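Local coordinates for EDD domain protein, DegV family (Ruminococcus gnavus, PDB 3JR7) that is of unknown function but probably binds lipid, and holds a polyether molecule in a pocket of its two-sheet alpha/beta fold, at residues A[43-48]-A[89-94]; A[139-144]-A[277-282]; A[251-254]-A[259-262]. All coordinates share one frame; numbering follows the deposited sequence.

Contact 1. Residues A[43-48]-A[89-94]; sequences EHVALG and MESYHC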
ATOM      1  N   GLU A  43      12.955  -5.598   0.862  1.00 24.79           N
ATOM      2  CA  GLU A  43      12.630  -6.800   1.603  1.00 24.51           C
ATOM      3  C   GLU A  43      11.257  -6.661   2.209  1.00 23.38           C
ATOM      4  O   GLU A  43      10.922  -5.593   2.740  1.00 21.98           O
ATOM      5  CB  GLU A  43      13.651  -7.016   2.729  1.00 25.41           C
ATOM      6  CG  GLU A  43      13.305  -8.130   3.644  1.00 28.86           C
ATOM      7  CD  GLU A  43      14.351  -8.411   4.738  1.00 32.57           C
ATOM      8  OE1 GLU A  43      15.534  -8.172   4.518  1.00 34.86           O
ATOM      9  OE2 GLU A  43      13.960  -8.930   5.808  1.00 35.29           O
ATOM     10  N   HIS A  44      10.462  -7.721   2.152  1.00 22.18           N
ATOM     11  CA  HIS A  44       9.134  -7.703   2.760  1.00 22.72           C
ATOM     12  C   HIS A  44       9.236  -8.255   4.179  1.00 22.69           C
ATOM     13  O   HIS A  44      10.020  -9.152   4.439  1.00 23.77           O
ATOM     14  CB  HIS A  44       8.105  -8.596   2.022  1.00 23.53           C
ATOM     15  CG  HIS A  44       7.494  -7.984   0.797  1.00 24.01           C
ATOM     16  ND1 HIS A  44       6.885  -6.738   0.806  1.00 22.75           N
ATOM     17  CD2 HIS A  44       7.293  -8.491  -0.444  1.00 24.67           C
ATOM     18  CE1 HIS A  44       6.380  -6.486  -0.388  1.00 23.73           C
ATOM     19  NE2 HIS A  44       6.632  -7.525  -1.174  1.00 27.57           N
ATOM     20  N   VAL A  45       8.383  -7.738   5.052  1.00 22.37           N
ATOM     21  CA  VAL A  45       8.027  -8.324   6.335  1.00 23.85           C
ATOM     22  C   VAL A  45       6.558  -8.676   6.260  1.00 23.73           C
ATOM     23  O   VAL A  45       5.699  -7.796   6.014  1.00 24.80           O
ATOM     24  CB  VAL A  45       8.355  -7.366   7.513  1.00 24.30           C
ATOM     25  CG1 VAL A  45       7.810  -7.871   8.821  1.00 25.69           C
ATOM     26  CG2 VAL A  45       9.869  -7.222   7.617  1.00 23.75           C
ATOM     27  N   ALA A  46       6.258  -9.963   6.430  1.00 24.06           N
ATOM     28  CA  ALA A  46       4.932 -10.510   6.129  1.00 23.75           C
ATOM     29  C   ALA A  46       3.932 -10.279   7.226  1.00 24.18           C
ATOM     30  O   ALA A  46       4.252 -10.414   8.431  1.00 23.95           O
ATOM     31  CB  ALA A  46       5.043 -12.030   5.826  1.00 24.90           C
ATOM     32  N   LEU A  47       2.723  -9.901   6.817  1.00 22.63           N
ATOM     33  CA  LEU A  47       1.575  -9.944   7.699  1.00 22.77           C
ATOM     34  C   LEU A  47       0.951 -11.331   7.695  1.00 23.57           C
ATOM     35  O   LEU A  47       1.295 -12.170   6.861  1.00 23.53           O
ATOM     36  CB  LEU A  47       0.514  -8.920   7.259  1.00 22.37           C
ATOM     37  CG  LEU A  47       0.754  -7.485   7.689  1.00 20.83           C
ATOM     38  CD1 LEU A  47       1.690  -6.729   6.709  1.00 20.81           C
ATOM     39  CD2 LEU A  47      -0.585  -6.764   7.901  1.00 18.06           C
ATOM     40  N   GLY A  48       0.035 -11.562   8.628  1.00 24.81           N
ATOM     41  CA  GLY A  48      -0.750 -12.821   8.682  1.00 24.80           C
ATOM     42  C   GLY A  48      -2.149 -12.659   8.129  1.00 25.46           C
ATOM     43  O   GLY A  48      -2.724 -11.585   8.210  1.00 24.29           O
HETATM   44  N   MSE A  89      12.504  -6.191  14.124  1.00 24.15           N
HETATM   45  CA  MSE A  89      13.863  -6.101  14.687  1.00 25.31           C
HETATM   46  C   MSE A  89      14.860  -6.955  13.932  1.00 25.30           C
HETATM   47  O   MSE A  89      15.951  -6.498  13.587  1.00 24.47           O
HETATM   48  CB  MSE A  89      13.890  -6.473  16.175  1.00 25.70           C
HETATM   49  CG  MSE A  89      15.279  -6.244  16.795  1.00 29.68           C
HETATM   50 SE   MSE A  89      15.474  -7.113  18.529  1.00 38.70          SE
HETATM   51  CE  MSE A  89      15.982  -8.879  17.832  1.00 37.13           C
ATOM     52  N   GLU A  90      14.497  -8.191  13.674  1.00 26.48           N
ATOM     53  CA  GLU A  90      15.386  -9.098  12.962  1.00 27.24           C
ATOM     54  C   GLU A  90      15.699  -8.597  11.545  1.00 26.18           C
ATOM     55  O   GLU A  90      16.819  -8.756  11.064  1.00 25.76           O
ATOM     56  CB  GLU A  90      14.784 -10.514  12.923  1.00 28.91           C
ATOM     57  CG  GLU A  90      14.698 -11.168  14.320  1.00 34.09           C
ATOM     58  CD  GLU A  90      13.762 -12.399  14.405  1.00 41.01           C
ATOM     59  OE1 GLU A  90      13.304 -12.893  13.344  1.00 44.38           O
ATOM     60  OE2 GLU A  90      13.491 -12.862  15.552  1.00 45.28           O
ATOM     61  N   SER A  91      14.730  -7.969  10.880  1.00 25.59           N
ATOM     62  CA  SER A  91      14.971  -7.414   9.543  1.00 24.82           C
ATOM     63  C   SER A  91      15.917  -6.213   9.575  1.00 23.97           C
ATOM     64  O   SER A  91      16.565  -5.902   8.580  1.00 23.43           O
ATOM     65  CB  SER A  91      13.664  -7.028   8.856  1.00 24.75           C
ATOM     66  OG  SER A  91      13.122  -5.787   9.377  1.00 25.15           O
ATOM     67  N   TYR A  92      15.983  -5.522  10.702  1.00 24.11           N
ATOM     68  CA  TYR A  92      16.878  -4.365  10.825  1.00 23.94           C
ATOM     69  C   TYR A  92      18.326  -4.829  11.022  1.00 25.20           C
ATOM     70  O   TYR A  92      19.289  -4.162  10.648  1.00 24.31           O
ATOM     71  CB  TYR A  92      16.456  -3.462  11.995  1.00 23.82           C
ATOM     72  CG  TYR A  92      15.031  -2.968  12.013  1.00 22.30           C
ATOM     73  CD1 TYR A  92      14.231  -2.978  10.857  1.00 22.16           C
ATOM     74  CD2 TYR A  92      14.468  -2.478  13.190  1.00 21.04           C
ATOM     75  CE1 TYR A  92      12.905  -2.514  10.887  1.00 19.26           C
ATOM     76  CE2 TYR A  92      13.187  -2.010  13.226  1.00 19.63           C
ATOM     77  CZ  TYR A  92      12.389  -2.036  12.067  1.00 20.28           C
ATOM     78  OH  TYR A  92      11.096  -1.548  12.119  1.00 19.49           O
ATOM     79  N   HIS A  93      18.492  -5.979  11.649  1.00 26.43           N
ATOM     80  CA  HIS A  93      19.835  -6.479  11.976  1.00 27.05           C
ATOM     81  C   HIS A  93      20.462  -7.127  10.734  1.00 26.86           C
ATOM     82  O   HIS A  93      20.098  -8.255  10.338  1.00 26.71           O
ATOM     83  CB  HIS A  93      19.681  -7.479  13.118  1.00 28.47           C
ATOM     84  CG  HIS A  93      20.969  -8.060  13.614  1.00 31.92           C
ATOM     85  ND1 HIS A  93      22.000  -7.283  14.096  1.00 33.63           N
ATOM     86  CD2 HIS A  93      21.356  -9.343  13.776  1.00 33.32           C
ATOM     87  CE1 HIS A  93      22.990  -8.063  14.482  1.00 32.95           C
ATOM     88  NE2 HIS A  93      22.616  -9.315  14.312  1.00 36.45           N
ATOM     89  N   CYS A  94      21.382  -6.392  10.104  1.00 26.05           N
ATOM     90  CA  CYS A  94      22.040  -6.805   8.860  1.00 26.19           C
ATOM     91  C   CYS A  94      23.188  -5.844   8.565  1.00 25.52           C
ATOM     92  O   CYS A  94      23.421  -4.906   9.297  1.00 24.54           O
ATOM     93  CB  CYS A  94      21.064  -6.799   7.685  1.00 26.22           C
ATOM     94  SG  CYS A  94      20.398  -5.127   7.323  1.00 27.83           S
TER

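Contact 2. Residues A[139-144]-A[277-282]; sequences ASVGET and FIVDTS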
ATOM      1  N   ALA A 139      -1.685   2.445   1.739  1.00 19.43           N
ATOM      2  CA  ALA A 139      -1.696   0.993   1.678  1.00 18.37           C
ATOM      3  C   ALA A 139      -1.232   0.635   0.281  1.00 18.22           C
ATOM      4  O   ALA A 139      -1.181   1.488  -0.617  1.00 18.28           O
ATOM      5  CB  ALA A 139      -3.116   0.450   1.896  1.00 17.69           C
ATOM      6  N   SER A 140      -0.907  -0.631   0.085  1.00 19.04           N
ATOM      7  CA  SER A 140      -0.748  -1.220  -1.244  1.00 19.09           C
ATOM      8  C   SER A 140       0.317  -0.429  -1.990  1.00 19.05           C
ATOM      9  O   SER A 140       1.400  -0.189  -1.440  1.00 20.00           O
ATOM     10  CB  SER A 140      -2.117  -1.259  -1.966  1.00 19.83           C
ATOM     11  OG  SER A 140      -2.029  -1.705  -3.338  1.00 20.59           O
ATOM     12  N   VAL A 141       0.005   0.033  -3.183  1.00 18.53           N
ATOM     13  CA  VAL A 141       0.953   0.735  -4.039  1.00 19.21           C
ATOM     14  C   VAL A 141       1.372   2.121  -3.518  1.00 19.77           C
ATOM     15  O   VAL A 141       2.393   2.681  -3.959  1.00 19.94           O
ATOM     16  CB  VAL A 141       0.511   0.829  -5.548  1.00 19.46           C
ATOM     17  CG1 VAL A 141       0.710  -0.532  -6.259  1.00 18.46           C
ATOM     18  CG2 VAL A 141      -0.902   1.376  -5.684  1.00 19.73           C
ATOM     19  N   GLY A 142       0.627   2.664  -2.564  1.00 19.74           N
ATOM     20  CA  GLY A 142       1.125   3.847  -1.815  1.00 20.66           C
ATOM     21  C   GLY A 142       2.478   3.507  -1.154  1.00 19.91           C
ATOM     22  O   GLY A 142       3.429   4.276  -1.222  1.00 19.00           O
ATOM     23  N   GLU A 143       2.567   2.322  -0.544  1.00 20.61           N
ATOM     24  CA  GLU A 143       3.833   1.872   0.088  1.00 18.74           C
ATOM     25  C   GLU A 143       4.915   1.638  -0.967  1.00 19.11           C
ATOM     26  O   GLU A 143       6.097   1.995  -0.787  1.00 19.06           O
ATOM     27  CB  GLU A 143       3.587   0.602   0.879  1.00 18.50           C
ATOM     28  CG  GLU A 143       2.616   0.791   2.061  1.00 20.59           C
ATOM     29  CD  GLU A 143       2.282  -0.513   2.762  1.00 20.44           C
ATOM     30  OE1 GLU A 143       3.208  -1.209   3.203  1.00 21.56           O
ATOM     31  OE2 GLU A 143       1.082  -0.840   2.859  1.00 20.72           O
ATOM     32  N   THR A 144       4.507   1.024  -2.077  1.00 19.50           N
ATOM     33  CA  THR A 144       5.387   0.714  -3.176  1.00 19.80           C
ATOM     34  C   THR A 144       6.051   1.991  -3.653  1.00 19.86           C
ATOM     35  O   THR A 144       7.290   2.067  -3.792  1.00 19.77           O
ATOM     36  CB  THR A 144       4.601   0.110  -4.362  1.00 19.62           C
ATOM     37  OG1 THR A 144       3.786  -0.983  -3.907  1.00 19.17           O
ATOM     38  CG2 THR A 144       5.535  -0.333  -5.441  1.00 20.90           C
ATOM     39  N   PHE A 277       2.760   2.442 -13.612  1.00 24.46           N
ATOM     40  CA  PHE A 277       2.775   1.045 -13.690  1.00 24.10           C
ATOM     41  C   PHE A 277       1.586   0.445 -13.007  1.00 24.21           C
ATOM     42  O   PHE A 277       0.938   1.093 -12.173  1.00 22.62           O
ATOM     43  CB  PHE A 277       4.074   0.518 -13.085  1.00 24.77           C
ATOM     44  CG  PHE A 277       4.216   0.779 -11.623  1.00 24.04           C
ATOM     45  CD1 PHE A 277       3.685  -0.108 -10.692  1.00 24.87           C
ATOM     46  CD2 PHE A 277       4.903   1.894 -11.174  1.00 25.01           C
ATOM     47  CE1 PHE A 277       3.819   0.125  -9.331  1.00 24.61           C
ATOM     48  CE2 PHE A 277       5.074   2.115  -9.770  1.00 25.97           C
ATOM     49  CZ  PHE A 277       4.514   1.239  -8.879  1.00 24.04           C
ATOM     50  N   ILE A 278       1.327  -0.823 -13.363  1.00 24.45           N
ATOM     51  CA  ILE A 278       0.220  -1.611 -12.847  1.00 24.08           C
ATOM     52  C   ILE A 278       0.750  -2.865 -12.182  1.00 24.28           C
ATOM     53  O   ILE A 278       1.671  -3.511 -12.720  1.00 26.36           O
ATOM     54  CB  ILE A 278      -0.737  -2.029 -14.012  1.00 24.54           C
ATOM     55  CG1 ILE A 278      -1.398  -0.795 -14.660  1.00 23.82           C
ATOM     56  CG2 ILE A 278      -1.779  -2.974 -13.529  1.00 24.07           C
ATOM     57  CD1 ILE A 278      -2.240  -1.124 -15.928  1.00 26.24           C
ATOM     58  N   VAL A 279       0.197  -3.224 -11.036  1.00 23.45           N
ATOM     59  CA  VAL A 279       0.571  -4.453 -10.318  1.00 23.50           C
ATOM     60  C   VAL A 279      -0.632  -5.193  -9.814  1.00 23.63           C
ATOM     61  O   VAL A 279      -1.694  -4.594  -9.579  1.00 22.77           O
ATOM     62  CB  VAL A 279       1.449  -4.206  -9.073  1.00 23.58           C
ATOM     63  CG1 VAL A 279       2.767  -3.824  -9.490  1.00 25.02           C
ATOM     64  CG2 VAL A 279       0.786  -3.155  -8.097  1.00 21.19           C
ATOM     65  N   ASP A 280      -0.441  -6.496  -9.615  1.00 23.64           N
ATOM     66  CA  ASP A 280      -1.411  -7.343  -8.957  1.00 24.71           C
ATOM     67  C   ASP A 280      -1.356  -7.074  -7.485  1.00 24.41           C
ATOM     68  O   ASP A 280      -0.275  -6.887  -6.925  1.00 25.51           O
ATOM     69  CB  ASP A 280      -1.132  -8.826  -9.194  1.00 25.08           C
ATOM     70  CG  ASP A 280      -1.325  -9.213 -10.655  1.00 26.56           C
ATOM     71  OD1 ASP A 280      -2.476  -9.302 -11.072  1.00 25.15           O
ATOM     72  OD2 ASP A 280      -0.328  -9.325 -11.377  1.00 29.92           O
ATOM     73  N   THR A 281      -2.514  -7.074  -6.860  1.00 23.30           N
ATOM     74  CA  THR A 281      -2.579  -6.834  -5.422  1.00 23.60           C
ATOM     75  C   THR A 281      -1.856  -7.931  -4.590  1.00 23.48           C
ATOM     76  O   THR A 281      -1.912  -9.130  -4.898  1.00 23.46           O
ATOM     77  CB  THR A 281      -4.008  -6.751  -4.932  1.00 23.28           C
ATOM     78  OG1 THR A 281      -4.771  -7.816  -5.499  1.00 23.43           O
ATOM     79  CG2 THR A 281      -4.652  -5.416  -5.291  1.00 23.44           C
ATOM     80  N   SER A 282      -1.200  -7.500  -3.524  1.00 22.72           N
ATOM     81  CA  SER A 282      -0.566  -8.405  -2.538  1.00 22.86           C
ATOM     82  C   SER A 282      -1.648  -9.180  -1.776  1.00 22.50           C
ATOM     83  O   SER A 282      -2.833  -8.925  -1.942  1.00 23.02           O
ATOM     84  CB  SER A 282       0.205  -7.571  -1.522  1.00 21.74           C
ATOM     85  OG  SER A 282      -0.744  -6.841  -0.693  1.00 20.93           O
TER

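Contact 3. Residues A[251-254]-A[259-262]; sequences IAHC and RAKE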
ATOM      1  N   ILE A 251      -0.981   1.812 -10.105  1.00 21.85           N
ATOM      2  CA  ILE A 251      -2.295   1.181 -10.071  1.00 22.21           C
ATOM      3  C   ILE A 251      -2.178  -0.278  -9.621  1.00 21.87           C
ATOM      4  O   ILE A 251      -1.432  -1.046 -10.200  1.00 21.80           O
ATOM      5  CB  ILE A 251      -2.987   1.227 -11.444  1.00 22.35           C
ATOM      6  CG1 ILE A 251      -3.171   2.661 -11.915  1.00 23.32           C
ATOM      7  CG2 ILE A 251      -4.353   0.544 -11.404  1.00 21.05           C
ATOM      8  CD1 ILE A 251      -3.338   2.778 -13.406  1.00 22.96           C
ATOM      9  N   ALA A 252      -2.897  -0.661  -8.582  1.00 21.31           N
ATOM     10  CA  ALA A 252      -2.988  -2.049  -8.216  1.00 21.30           C
ATOM     11  C   ALA A 252      -4.397  -2.516  -8.488  1.00 21.63           C
ATOM     12  O   ALA A 252      -5.363  -1.767  -8.279  1.00 22.40           O
ATOM     13  CB  ALA A 252      -2.631  -2.257  -6.743  1.00 21.93           C
ATOM     14  N   HIS A 253      -4.518  -3.756  -8.959  1.00 21.79           N
ATOM     15  CA  HIS A 253      -5.814  -4.348  -9.269  1.00 22.14           C
ATOM     16  C   HIS A 253      -5.868  -5.742  -8.701  1.00 22.70           C
ATOM     17  O   HIS A 253      -4.830  -6.412  -8.569  1.00 22.77           O
ATOM     18  CB  HIS A 253      -6.057  -4.377 -10.784  1.00 22.80           C
ATOM     19  CG  HIS A 253      -5.274  -5.438 -11.483  1.00 22.53           C
ATOM     20  ND1 HIS A 253      -3.983  -5.251 -11.923  1.00 25.18           N
ATOM     21  CD2 HIS A 253      -5.586  -6.721 -11.768  1.00 19.68           C
ATOM     22  CE1 HIS A 253      -3.546  -6.370 -12.483  1.00 22.41           C
ATOM     23  NE2 HIS A 253      -4.492  -7.278 -12.388  1.00 23.63           N
ATOM     24  N   CYS A 254      -7.067  -6.144  -8.294  1.00 22.47           N
ATOM     25  CA  CYS A 254      -7.288  -7.491  -7.806  1.00 23.78           C
ATOM     26  C   CYS A 254      -8.083  -8.286  -8.848  1.00 23.99           C
ATOM     27  O   CYS A 254      -9.305  -8.191  -8.882  1.00 23.73           O
ATOM     28  CB  CYS A 254      -8.077  -7.455  -6.500  1.00 23.01           C
ATOM     29  SG  CYS A 254      -8.271  -9.103  -5.773  1.00 26.11           S
ATOM     30  N   ARG A 259      -9.578  -3.721 -16.425  1.00 27.44           N
ATOM     31  CA  ARG A 259     -10.044  -2.560 -15.672  1.00 26.99           C
ATOM     32  C   ARG A 259      -8.865  -1.644 -15.240  1.00 26.13           C
ATOM     33  O   ARG A 259      -8.960  -0.437 -15.346  1.00 26.03           O
ATOM     34  CB  ARG A 259     -10.834  -3.030 -14.480  1.00 27.53           C
ATOM     35  CG  ARG A 259     -11.409  -1.908 -13.650  1.00 28.52           C
ATOM     36  CD  ARG A 259     -12.254  -2.497 -12.536  1.00 27.41           C
ATOM     37  NE  ARG A 259     -13.428  -3.108 -13.125  1.00 29.24           N
ATOM     38  CZ  ARG A 259     -14.199  -4.034 -12.562  1.00 30.09           C
ATOM     39  NH1 ARG A 259     -13.938  -4.538 -11.365  1.00 29.64           N
ATOM     40  NH2 ARG A 259     -15.266  -4.454 -13.224  1.00 30.57           N
ATOM     41  N   ALA A 260      -7.748  -2.223 -14.796  1.00 25.15           N
ATOM     42  CA  ALA A 260      -6.561  -1.433 -14.510  1.00 24.86           C
ATOM     43  C   ALA A 260      -6.095  -0.633 -15.739  1.00 25.30           C
ATOM     44  O   ALA A 260      -5.773   0.570 -15.655  1.00 24.32           O
ATOM     45  CB  ALA A 260      -5.421  -2.323 -13.978  1.00 24.13           C
ATOM     46  N   LYS A 261      -6.051  -1.287 -16.879  1.00 25.66           N
ATOM     47  CA  LYS A 261      -5.627  -0.609 -18.104  1.00 26.86           C
ATOM     48  C   LYS A 261      -6.549   0.544 -18.505  1.00 25.63           C
ATOM     49  O   LYS A 261      -6.085   1.564 -18.996  1.00 24.83           O
ATOM     50  CB  LYS A 261      -5.501  -1.623 -19.255  1.00 27.99           C
ATOM     51  CG  LYS A 261      -4.216  -2.443 -19.121  1.00 32.73           C
ATOM     52  CD  LYS A 261      -4.021  -3.399 -20.249  1.00 37.79           C
ATOM     53  CE  LYS A 261      -2.908  -4.424 -19.981  1.00 42.18           C
ATOM     54  NZ  LYS A 261      -1.634  -3.798 -19.475  1.00 45.92           N
ATOM     55  N   GLU A 262      -7.841   0.367 -18.290  1.00 25.21           N
ATOM     56  CA  GLU A 262      -8.821   1.409 -18.605  1.00 25.92           C
ATOM     57  C   GLU A 262      -8.642   2.617 -17.676  1.00 25.10           C
ATOM     58  O   GLU A 262      -8.678   3.761 -18.109  1.00 23.25           O
ATOM     59  CB  GLU A 262     -10.245   0.851 -18.509  1.00 26.22           C
ATOM     60  CG  GLU A 262     -11.359   1.869 -18.686  1.00 30.56           C
ATOM     61  CD  GLU A 262     -11.330   2.549 -20.082  1.00 36.00           C
ATOM     62  OE1 GLU A 262     -10.535   2.135 -20.969  1.00 37.62           O
ATOM     63  OE2 GLU A 262     -12.097   3.517 -20.277  1.00 40.43           O
TER

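Contact 1. Residues A[43-48]-A[89-94]
S91, on the last turn of helix 85-92, is met by E43 and V45, which lie two residues apart along strand 42-51 and both send their CB toward the helix. S91 has the most surface buried here. The E43 carboxylate comes in at its methylene, OE2 lying 3.6 Å from S91 CB, a contact without a hydrogen bond. With CG anti to the backbone N (chi1 173°) and an extended chain beyond it, the E43 side chain spans the gap between strand and helix. V45 adds a contact through one branch: V45 CG2 stands 4.0 Å from both S91 CB and S91 OG.

S91 OG and E43 OE1 find their partners beyond the two segments. S91 OG is hydrogen-bonded to Y88 O, one turn back in the same helix, which ties the hydroxyl to its own backbone. E43 OE1 forms a salt bridge with K23 of the adjacent parallel strand 22-27, and K23 NZ also bonds S91 O. I25 of that strand touches both V45 and S91, continuing the apolar layer beneath the helix.

The example illustrates how a helix end can sit on a sheet without one direct polar bond between the paired segments: they meet by van der Waals contacts, of methyl on serine and of carboxylate oxygen on methylene, while the ammonium group of K23 links acid and helix carbonyl and probably favours an ionised E43.

Contact 2. Residues A[139-144]-A[277-282]
The F277 ring is the flat group of this contact, and two side chains of helix 141-155 approach it obliquely at its outer end. T144 crosses it at an angle, with CG2 3.9 Å from F277 CZ, while V141 CG1 lies 4.4 Å from F277 CE1. The ring gets there by its torsion rather than by the direction of CB: chi1 of 65° sets CG between the backbone N and the carbonyl carbon, and the far end of the ring comes nearer the helix than its root.

V141 also meets V279, two residues further along strand 275-280. Their methyl branches point at each other tip to tip, with V141 CG1 3.2 Å from V279 CG2, tighter than usual van der Waals contact; so short a carbon pair is doubtful in detail and may owe something to coordinate error. V141 thus sits against both strand residues, and it reaches A250 of the adjacent strand 248-253 and V297 of 294-297, one strand further in.

At its polar end T144 turns to another partner, OG1 being hydrogen-bonded to E31 O. The E31 carboxylate joins the two segments indirectly: OE1 bonds the hydroxyl of S140, at the N-cap position of the helix, and OE2 bonds the backbone N of S282. The S282 hydroxyl in turn caps helix 283-289 through S285 N.

Here the first turn of a helix lies over one side of a mixed sheet, its side-chain methyls packed on residues i and i+2 of an edge strand. Helix 141-155 follows strand 130-135 of the first sheet yet packs on the second, so this helix-on-sheet layering joins the two halves of the DegV-family alpha/beta fold; A139, just before the helix, belongs to the pocket of the bound polyether.

Contact 3. Residues A[251-254]-A[259-262]
I251 overlaps the methyl group of A260 with its CG2 branch, the two carbons I251 CG2 and A260 CB standing 4.0 Å apart. Its longer branch runs on past that methyl, and I251 CD1 lies 4.0 Å from A260 O, close to the helix backbone. One isoleucine therefore approaches A260 twice: CG2, anti to the backbone N, meets the methyl, while the extended CG1-CD1 arm comes near the carbonyl.

H253, the next residue on the same side of strand 248-253, meets the same methyl. H253 CB is 3.9 Å from A260 CB, and the ring contributes as well, ND1 being at a like separation from that methyl, which approaches the imidazole obliquely. A260 accordingly has the largest buried surface of the contact, although its side chain is a single carbon. Consistent with the small residue, the CA atoms of H253 and A260 are 6.0 Å apart.

Other residues close the layer around this pair of elements. I278 of strand 275-280 and I294 of strand 294-297 each touch both H253 and A260, extending the hydrophobic surface to the strands that flank 248-253. Beside A260, R259 bonds G292 O through NH1, and E262 forms a salt bridge with R265 further along the helix.

Strand 248-253, helix 257-270 and strand 275-280 make a beta-alpha-beta unit, and the contact joins its first strand to the first part of its helix. No hydrogen bond crosses between the two segments. Their association is thus mainly van der Waals contact of largely apolar groups, in which an alanine methyl fits against two strand side chains while R259 and E262 find partners away from the interface.

Overall arrangement
Contacts 2 and 3 are close neighbours, with centres 10 Å apart, and share one sheet. Strands 248-253 and 275-280 run parallel there, with probable hydrogen bonds from V279 N to I251 O (2.8 Å) and from I251 N to F277 O (2.9 Å). V279 is directed at helix 141-155, whereas I251 and H253 face helix 257-270, so helices cover both sides of the sheet. Contact 1 belongs to the other sheet, its centre about 19 Å from that of contact 2, with nearest atoms about 6 Å apart and no touch, and 28 Å from that of contact 3. L47 of contact 1 and A139 of contact 2 both line the pocket holding the bound polyether.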